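Local coordinates for putative Glycerophosphoryl diester phosphodiesterase (Silicibacter pomeroyi, PDB 3L12), which is a putative member of the glycerophosphoryl diester phosphodiesterase family with a TIM-barrel fold, and holds a magnesium ion in the present model, at residues Phe51-Thr56 with Leu146-Lys151; Gly268-Thr273 with Gly289-Val294; Thr273-Glu278 with Val294-Gly299. All blocks are in the same frame, centred on the assembly; numbering follows the deposited sequence. Where two conformers were deposited one is given.

Interaction 1 of 3, residues Phe51-Thr56 with Leu146-Lys151; sequences FDVVMT and LLLELK. With MG (magnesium ion), chain C.
Asp52 and Glu149 reach from neighbouring parallel strands to one magnesium ion, Asp52 through OD1 at 2.1 Å and Glu149 through OE1 at 2.0 Å. The two acids lie side by side and point the same way, but their carboxylate planes are turned 74° apart, and each gives one oxygen to the metal. The ligating oxygens Asp52 OD1 and Glu149 OE1 come within 2.8 Å of each other, a close approach of two non-bonded atoms that both bind the metal. Waters 1 and 3 and Glu50, through OE2, also coordinate the ion. Glu149 gets there on an extended chain, with CG anti to the backbone N (chi1 -169°). The other oxygen of Asp52, OD2, is held in the second shell: it accepts from metal-bound water 1 at 2.6 Å and from Asn33 ND2. Beneath the acids a parallel ladder fixes the spacing, as Phe51 O receives Glu149 N and Val53 N gives to Glu149 O, both at 2.8 Å. On the sheet face away from the metal, the Phe51 ring slants across Leu148, CE2 lying 3.7 Å from Leu148 CG, while Leu146 CB meets the ring edge at CE1. Val53 CG2 extends this apolar layer against Leu148 CD2. Helix 129-137 packs on Phe51 and Leu146, and His186 of strand 183-187 touches Glu149. Further along, water 2 bridges Met55 N and Lys151 O. Three acidic side chains drawn to one point would probably repel one another without the cation, consistent with a site built for a divalent metal at the C-terminal ends of barrel strands.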
loop_
_atom_site.group_PDB
_atom_site.type_symbol
_atom_site.label_atom_id
_atom_site.label_comp_id
_atom_site.label_asym_id
_atom_site.label_seq_id
_atom_site.Cartn_x
_atom_site.Cartn_y
_atom_site.Cartn_z
ATOM N N PHE A 51 14.951 5.406 -6.588
ATOM C CA PHE A 51 15.499 4.142 -6.180
ATOM C C PHE A 51 17.028 4.219 -6.316
ATOM O O PHE A 51 17.543 5.165 -6.911
ATOM C CB PHE A 51 14.910 3.030 -7.023
ATOM C CG PHE A 51 15.139 3.223 -8.485
ATOM C CD1 PHE A 51 14.256 3.953 -9.235
ATOM C CD2 PHE A 51 16.272 2.679 -9.121
ATOM C CE1 PHE A 51 14.452 4.124 -10.611
ATOM C CE2 PHE A 51 16.480 2.857 -10.494
ATOM C CZ PHE A 51 15.537 3.579 -11.230
ATOM N N ASP A 52 17.706 3.195 -5.811
ATOM C CA ASP A 52 19.165 3.228 -5.673
ATOM C C ASP A 52 19.762 2.099 -6.456
ATOM O O ASP A 52 19.146 0.993 -6.493
ATOM C CB ASP A 52 19.545 3.097 -4.218
ATOM C CG ASP A 52 18.728 4.021 -3.336
ATOM O OD1 ASP A 52 19.041 5.260 -3.331
ATOM O OD2 ASP A 52 17.790 3.507 -2.663
ATOM N N VAL A 53 20.950 2.339 -7.017
ATOM C CA VAL A 53 21.635 1.308 -7.776
ATOM C C VAL A 53 23.067 1.172 -7.280
ATOM O O VAL A 53 23.752 2.156 -7.073
ATOM C CB VAL A 53 21.612 1.592 -9.282
ATOM C CG1 VAL A 53 22.378 0.504 -10.102
ATOM C CG2 VAL A 53 20.145 1.726 -9.763
ATOM N N VAL A 54 23.452 -0.086 -7.053
ATOM C CA VAL A 54 24.768 -0.479 -6.569
ATOM C C VAL A 54 25.285 -1.647 -7.446
ATOM O O VAL A 54 24.487 -2.468 -7.969
ATOM C CB VAL A 54 24.597 -0.905 -5.065
ATOM C CG1 VAL A 54 25.856 -1.511 -4.533
ATOM C CG2 VAL A 54 24.064 0.286 -4.195
HETATM N N MSE A 55 26.613 -1.744 -7.645
HETATM C CA MSE A 55 27.203 -2.818 -8.419
HETATM C C MSE A 55 27.580 -4.077 -7.601
HETATM O O MSE A 55 28.171 -3.942 -6.540
HETATM C CB MSE A 55 28.488 -2.339 -9.080
HETATM C CG MSE A 55 28.367 -1.148 -10.031
HETATM SE SE MSE A 55 27.171 -1.553 -11.510
HETATM C CE MSE A 55 27.908 -2.792 -12.288
ATOM N N THR A 56 27.265 -5.244 -8.141
ATOM C CA THR A 56 27.727 -6.504 -7.552
ATOM C C THR A 56 29.170 -6.791 -8.007
ATOM O O THR A 56 29.743 -6.122 -8.881
ATOM C CB THR A 56 26.845 -7.668 -8.002
ATOM O OG1 THR A 56 27.005 -7.853 -9.406
ATOM C CG2 THR A 56 25.334 -7.411 -7.656
ATOM N N LEU A 146 11.972 8.570 -13.456
ATOM C CA LEU A 146 12.897 7.848 -12.586
ATOM C C LEU A 146 14.040 8.737 -12.087
ATOM O O LEU A 146 14.784 9.338 -12.871
ATOM C CB LEU A 146 13.504 6.689 -13.378
ATOM C CG LEU A 146 12.561 5.717 -14.092
ATOM C CD1 LEU A 146 13.400 4.691 -14.845
ATOM C CD2 LEU A 146 11.632 5.013 -13.168
ATOM N N LEU A 147 14.174 8.815 -10.777
ATOM C CA LEU A 147 15.256 9.499 -10.117
ATOM C C LEU A 147 16.160 8.335 -9.677
ATOM O O LEU A 147 15.946 7.692 -8.649
ATOM C CB LEU A 147 14.665 10.282 -8.956
ATOM C CG LEU A 147 15.413 11.404 -8.340
ATOM C CD1 LEU A 147 15.826 12.513 -9.404
ATOM C CD2 LEU A 147 14.576 12.008 -7.233
ATOM N N LEU A 148 17.149 8.045 -10.519
ATOM C CA LEU A 148 18.021 6.882 -10.365
ATOM C C LEU A 148 19.251 7.295 -9.579
ATOM O O LEU A 148 20.152 8.007 -10.064
ATOM C CB LEU A 148 18.335 6.338 -11.755
ATOM C CG LEU A 148 19.080 5.030 -11.869
ATOM C CD1 LEU A 148 18.937 4.553 -13.306
ATOM C CD2 LEU A 148 20.564 5.100 -11.413
ATOM N N GLU A 149 19.264 6.882 -8.317
ATOM C CA GLU A 149 20.366 7.262 -7.407
ATOM C C GLU A 149 21.531 6.283 -7.608
ATOM O O GLU A 149 21.430 5.096 -7.243
ATOM C CB GLU A 149 19.954 7.313 -5.939
ATOM C CG GLU A 149 21.050 7.968 -5.104
ATOM C CD GLU A 149 20.845 8.009 -3.608
ATOM O OE1 GLU A 149 19.715 7.945 -3.122
ATOM O OE2 GLU A 149 21.899 8.188 -2.900
ATOM N N LEU A 150 22.627 6.779 -8.167
ATOM C CA LEU A 150 23.849 5.992 -8.256
ATOM C C LEU A 150 24.543 6.052 -6.892
ATOM O O LEU A 150 24.883 7.153 -6.441
ATOM C CB LEU A 150 24.759 6.551 -9.321
ATOM C CG LEU A 150 24.277 6.353 -10.777
ATOM C CD1 LEU A 150 23.480 7.567 -11.174
ATOM C CD2 LEU A 150 25.416 6.126 -11.744
ATOM N N LYS A 151 24.711 4.885 -6.260
ATOM C CA LYS A 151 25.300 4.731 -4.904
ATOM C C LYS A 151 26.655 4.084 -5.110
ATOM O O LYS A 151 26.792 2.871 -5.347
ATOM C CB LYS A 151 24.387 3.910 -3.979
ATOM C CG LYS A 151 24.804 3.860 -2.496
ATOM C CD LYS A 151 24.471 5.208 -1.851
ATOM C CE LYS A 151 24.393 5.178 -0.330
ATOM N NZ LYS A 151 25.734 5.492 0.235
HETATM MG MG MG C . 18.187 6.922 -2.437
HETATM O O HOH W 1 16.634 5.691 -1.813
HETATM O O HOH W 2 28.187 0.499 -6.252
HETATM O O HOH W 3 19.225 6.474 -0.627
#

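Interaction 2 of 3, residues Gly268-Thr273 with Gly289-Val294; sequences GLIVLT and GVDGIV
Asp291 turns its carboxylate back across the start of strand 270-273, where OD1 receives Val271 N at 2.8 Å in a nearly straight bond (171°). The NH meets this oxygen on its anti side, 31° out of the carboxylate plane, which the side chain reaches with CG beside its own backbone N (chi1 -67°). The main-chain NH of Asp291 bonds separately to Val271 O at 2.9 Å, so side chain and backbone together clasp both polar groups of one residue. Gly292 N adds a weak bond to the same carbonyl. Ile270 crosses the aspartate at about a right angle, its CG2 branch lying 3.7 Å from Asp291 CB. Val290 stands at a similar right angle to two partners, its CG1 meeting Val271 CG1 at 4.1 Å and its CG2 the methyl CG2 of Thr273. The hydroxyl of Thr273 is bound instead to Pro251 O. Opposite Gly292, Leu272 CD2 settles 3.6 Å from Gly292 N, over a backbone that carries no side chain there. Beyond it the parallel ladder is regular, Thr273 N bonding to Gly292 O at 3.0 Å and Val294 N to Thr273 O at 2.8 Å. These are the paired strands of a beta-alpha-beta unit, linked by helix 279-288. His265 of helix 258-266 gives a second hydrogen bond to Asp291 OD1, and Gly13 N binds OD2, which ties the N-terminal segment to this end of the barrel. Strand 248-251 flanks the pair beside 270-273, strand 19-23 lies beside 292-295, and helix 258-266 packs over Val271 and Val290.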
loop_
_atom_site.group_PDB
_atom_site.type_symbol
_atom_site.label_atom_id
_atom_site.label_comp_id
_atom_site.label_asym_id
_atom_site.label_seq_id
_atom_site.Cartn_x
_atom_site.Cartn_y
_atom_site.Cartn_z
ATOM N N GLY A 268 17.708 28.567 -12.552
ATOM C CA GLY A 268 17.115 27.633 -13.508
ATOM C C GLY A 268 17.044 26.172 -13.059
ATOM O O GLY A 268 16.829 25.292 -13.890
ATOM N N LEU A 269 17.245 25.913 -11.770
ATOM C CA LEU A 269 17.265 24.520 -11.264
ATOM C C LEU A 269 15.901 24.088 -10.803
ATOM O O LEU A 269 15.054 24.924 -10.448
ATOM C CB LEU A 269 18.230 24.403 -10.081
ATOM C CG LEU A 269 19.679 24.792 -10.284
ATOM C CD1 LEU A 269 20.481 24.919 -8.975
ATOM C CD2 LEU A 269 20.349 23.807 -11.272
ATOM N N ILE A 270 15.681 22.771 -10.837
ATOM C CA ILE A 270 14.484 22.140 -10.256
ATOM C C ILE A 270 14.912 21.707 -8.844
ATOM O O ILE A 270 16.048 21.268 -8.689
ATOM C CB ILE A 270 14.008 20.989 -11.130
ATOM C CG1 ILE A 270 13.359 21.533 -12.410
ATOM C CG2 ILE A 270 13.021 20.064 -10.354
ATOM C CD1 ILE A 270 12.963 20.444 -13.476
ATOM N N VAL A 271 14.028 21.832 -7.830
ATOM C CA VAL A 271 14.355 21.494 -6.478
ATOM C C VAL A 271 13.412 20.395 -5.992
ATOM O O VAL A 271 12.181 20.588 -5.970
ATOM C CB VAL A 271 14.266 22.707 -5.553
ATOM C CG1 VAL A 271 14.686 22.353 -4.142
ATOM C CG2 VAL A 271 15.113 23.883 -6.138
ATOM N N LEU A 272 13.984 19.257 -5.658
ATOM C CA LEU A 272 13.213 18.113 -5.118
ATOM C C LEU A 272 13.766 17.887 -3.726
ATOM O O LEU A 272 14.980 17.632 -3.562
ATOM C CB LEU A 272 13.381 16.871 -5.962
ATOM C CG LEU A 272 13.096 16.937 -7.462
ATOM C CD1 LEU A 272 13.266 15.502 -7.979
ATOM C CD2 LEU A 272 11.693 17.455 -7.760
ATOM N N THR A 273 12.925 17.960 -2.707
ATOM C CA THR A 273 13.416 17.727 -1.361
ATOM C C THR A 273 13.010 16.321 -0.865
ATOM O O THR A 273 12.028 15.707 -1.367
ATOM C CB THR A 273 12.985 18.847 -0.431
ATOM O OG1 THR A 273 13.724 18.729 0.799
ATOM C CG2 THR A 273 11.453 18.829 -0.255
ATOM N N GLY A 289 7.597 26.078 -1.969
ATOM C CA GLY A 289 7.662 26.190 -3.416
ATOM C C GLY A 289 8.576 25.163 -4.113
ATOM O O GLY A 289 8.852 25.313 -5.266
ATOM N N VAL A 290 9.009 24.109 -3.419
ATOM C CA VAL A 290 9.805 23.072 -4.067
ATOM C C VAL A 290 8.995 22.501 -5.214
ATOM O O VAL A 290 7.724 22.495 -5.191
ATOM C CB VAL A 290 10.249 21.942 -3.076
ATOM C CG1 VAL A 290 11.156 22.495 -1.973
ATOM C CG2 VAL A 290 9.023 21.193 -2.480
ATOM N N ASP A 291 9.714 22.005 -6.204
ATOM C CA ASP A 291 9.088 21.391 -7.361
ATOM C C ASP A 291 8.497 20.038 -7.001
ATOM O O ASP A 291 7.465 19.660 -7.570
ATOM C CB ASP A 291 10.100 21.197 -8.462
ATOM C CG ASP A 291 10.579 22.507 -9.013
ATOM O OD1 ASP A 291 11.602 23.017 -8.498
ATOM O OD2 ASP A 291 9.907 23.030 -9.890
ATOM N N GLY A 292 9.112 19.349 -6.059
ATOM C CA GLY A 292 8.645 18.008 -5.701
ATOM C C GLY A 292 9.156 17.549 -4.358
ATOM O O GLY A 292 10.114 18.108 -3.831
ATOM N N ILE A 293 8.452 16.541 -3.837
ATOM C CA ILE A 293 8.712 15.919 -2.551
ATOM C C ILE A 293 8.888 14.427 -2.677
ATOM O O ILE A 293 8.012 13.735 -3.258
ATOM C CB ILE A 293 7.520 16.178 -1.606
ATOM C CG1 ILE A 293 7.400 17.648 -1.323
ATOM C CG2 ILE A 293 7.682 15.444 -0.268
ATOM C CD1 ILE A 293 6.071 18.021 -0.578
ATOM N N VAL A 294 10.056 13.941 -2.248
ATOM C CA VAL A 294 10.365 12.546 -2.168
ATOM C C VAL A 294 9.912 12.119 -0.784
ATOM O O VAL A 294 10.341 12.668 0.242
ATOM C CB VAL A 294 11.890 12.286 -2.337
ATOM C CG1 VAL A 294 12.216 10.809 -2.250
ATOM C CG2 VAL A 294 12.372 12.881 -3.673
#

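Interaction 3 of 3, residues Thr273-Glu278 with Val294-Gly299; sequences TWTVNE and VTDYPG
Thr295 OG1 is gripped from several directions: it donates to Val276 O at 2.7 Å and accepts from Tyr297 N at 3.0 Å, and it is also hydrogen-bonded to Thr301 OG1. The bond from Tyr297 closes an ST turn that leads into helix 298-307. OG1 stands anti to the backbone N of Thr295 (chi1 -173°), which places it between the Val276 carbonyl and this turn. Asn277 then takes hold of the next residue with both ends of its amide. OD1 accepts Asp296 N at 2.9 Å, while ND2 gives a nearly straight bond (173°) to Asp296 OD2 at 2.8 Å, lying close to the amide plane and on the anti side of the carboxylate. The same Asp296 OD2 forms a salt bridge to Arg27, and OD1 is bound to His23. The Asn277 amide also stands nearly perpendicular (87°) to the Tyr297 ring, meeting its edge at CD2. These loops follow strands 270-273 and 292-295 at the C-terminal rim of the TIM barrel, the rim that carries the magnesium ion. The peptide before Thr275 is cis; past it, Val276 N gives a hydrogen bond to Val294 O at 2.8 Å, joining the loop to the end of strand 292-295. Trp274 packs CB against Val294 CB at 3.6 Å, and its indole swings away, binding Cys250 O through NE1 and meeting the Tyr252 ring edge-to-face.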
loop_
_atom_site.group_PDB
_atom_site.type_symbol
_atom_site.label_atom_id
_atom_site.label_comp_id
_atom_site.label_asym_id
_atom_site.label_seq_id
_atom_site.Cartn_x
_atom_site.Cartn_y
_atom_site.Cartn_z
ATOM N N THR A 273 12.925 17.960 -2.707
ATOM C CA THR A 273 13.416 17.727 -1.361
ATOM C C THR A 273 13.010 16.321 -0.865
ATOM O O THR A 273 12.028 15.707 -1.367
ATOM C CB THR A 273 12.985 18.847 -0.431
ATOM O OG1 THR A 273 13.724 18.729 0.799
ATOM C CG2 THR A 273 11.453 18.829 -0.255
ATOM N N TRP A 274 13.783 15.803 0.099
ATOM C CA TRP A 274 13.698 14.416 0.563
ATOM C C TRP A 274 14.135 14.290 2.000
ATOM O O TRP A 274 14.737 15.275 2.496
ATOM C CB TRP A 274 14.645 13.499 -0.280
ATOM C CG TRP A 274 16.070 13.905 -0.155
ATOM C CD1 TRP A 274 16.697 14.870 -0.872
ATOM C CD2 TRP A 274 17.024 13.401 0.781
ATOM N NE1 TRP A 274 17.985 15.031 -0.414
ATOM C CE2 TRP A 274 18.216 14.149 0.596
ATOM C CE3 TRP A 274 16.986 12.422 1.789
ATOM C CZ2 TRP A 274 19.367 13.901 1.326
ATOM C CZ3 TRP A 274 18.143 12.201 2.531
ATOM C CH2 TRP A 274 19.308 12.948 2.288
ATOM N N THR A 275 13.728 13.262 2.766
ATOM C CA THR A 275 12.664 12.288 2.518
ATOM C C THR A 275 11.603 12.791 3.528
ATOM O O THR A 275 11.833 12.790 4.743
ATOM C CB THR A 275 13.066 10.872 2.784
ATOM O OG1 THR A 275 14.016 10.471 1.787
ATOM C CG2 THR A 275 11.874 9.980 2.741
ATOM N N VAL A 276 10.485 13.272 3.002
ATOM C CA VAL A 276 9.570 14.077 3.839
ATOM C C VAL A 276 8.379 13.229 4.169
ATOM O O VAL A 276 7.576 12.878 3.278
ATOM C CB VAL A 276 9.204 15.438 3.147
ATOM C CG1 VAL A 276 8.618 16.413 4.145
ATOM C CG2 VAL A 276 10.408 16.114 2.357
ATOM N N ASN A 277 8.185 12.939 5.462
ATOM C CA ASN A 277 7.161 12.014 5.918
ATOM C C ASN A 277 6.181 12.574 6.923
ATOM O O ASN A 277 5.012 12.224 6.896
ATOM C CB ASN A 277 7.829 10.794 6.552
ATOM C CG ASN A 277 8.633 9.974 5.550
ATOM O OD1 ASN A 277 8.366 10.025 4.323
ATOM N ND2 ASN A 277 9.584 9.160 6.063
ATOM N N GLU A 278 6.603 13.452 7.820
ATOM C CA GLU A 278 5.642 13.943 8.825
ATOM C C GLU A 278 4.737 14.998 8.202
ATOM O O GLU A 278 5.179 15.841 7.403
ATOM C CB GLU A 278 6.403 14.515 10.003
ATOM C CG GLU A 278 7.317 13.478 10.650
ATOM C CD GLU A 278 6.590 12.230 11.132
ATOM O OE1 GLU A 278 5.452 12.359 11.601
ATOM O OE2 GLU A 278 7.119 11.083 10.979
ATOM N N VAL A 294 10.056 13.941 -2.248
ATOM C CA VAL A 294 10.365 12.546 -2.168
ATOM C C VAL A 294 9.912 12.119 -0.784
ATOM O O VAL A 294 10.341 12.668 0.242
ATOM C CB VAL A 294 11.890 12.286 -2.337
ATOM C CG1 VAL A 294 12.216 10.809 -2.250
ATOM C CG2 VAL A 294 12.372 12.881 -3.673
ATOM N N THR A 295 9.078 11.080 -0.769
ATOM C CA THR A 295 8.418 10.608 0.451
ATOM C C THR A 295 8.322 9.060 0.552
ATOM O O THR A 295 8.105 8.358 -0.412
ATOM C CB THR A 295 7.001 11.234 0.588
ATOM O OG1 THR A 295 6.420 10.889 1.880
ATOM C CG2 THR A 295 6.079 10.791 -0.608
ATOM N N ASP A 296 8.425 8.559 1.789
ATOM C CA ASP A 296 8.133 7.175 2.099
ATOM C C ASP A 296 6.623 6.853 2.160
ATOM O O ASP A 296 6.217 5.667 2.147
ATOM C CB ASP A 296 8.755 6.796 3.461
ATOM C CG ASP A 296 10.282 6.842 3.440
ATOM O OD1 ASP A 296 10.850 6.326 2.493
ATOM O OD2 ASP A 296 10.895 7.360 4.392
ATOM N N TYR A 297 5.791 7.925 2.188
ATOM C CA TYR A 297 4.335 7.820 2.364
ATOM C C TYR A 297 3.620 8.618 1.279
ATOM O O TYR A 297 3.147 9.720 1.530
ATOM C CB TYR A 297 3.934 8.351 3.741
ATOM C CG TYR A 297 4.498 7.532 4.875
ATOM C CD1 TYR A 297 3.818 6.404 5.347
ATOM C CD2 TYR A 297 5.712 7.876 5.453
ATOM C CE1 TYR A 297 4.343 5.613 6.386
ATOM C CE2 TYR A 297 6.260 7.079 6.458
ATOM C CZ TYR A 297 5.590 5.988 6.920
ATOM O OH TYR A 297 6.088 5.197 7.971
ATOM N N PRO A 298 3.575 8.055 0.077
ATOM C CA PRO A 298 2.945 8.840 -1.028
ATOM C C PRO A 298 1.475 9.165 -0.784
ATOM O O PRO A 298 1.061 10.283 -1.105
ATOM C CB PRO A 298 3.108 7.929 -2.259
ATOM C CG PRO A 298 3.961 6.820 -1.862
ATOM C CD PRO A 298 4.207 6.815 -0.398
ATOM N N GLY A 299 0.676 8.252 -0.221
ATOM C CA GLY A 299 -0.727 8.578 0.006
ATOM C C GLY A 299 -0.877 9.740 0.962
ATOM O O GLY A 299 -1.728 10.592 0.757
#

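Overall arrangement
All three contacts reach one curled sheet, the barrel of this TIM-barrel protein. Interaction 1 comes first along the chain and is complete before the other two begin. Interactions 2 and 3 alternate their segments and share Thr273 and Val294: interaction 2 pairs the strands of the last beta-alpha-beta unit, and interaction 3 joins the loops that follow those strands. Their centres lie about 13 Å apart, against about 20 Å from interaction 1 to interaction 2 and about 18 Å from 1 to 3. Across the barrel interior Leu147 CD2 packs 3.8 Å from Leu272 CD1, so the metal-bearing strands and the C-terminal pair meet in one core.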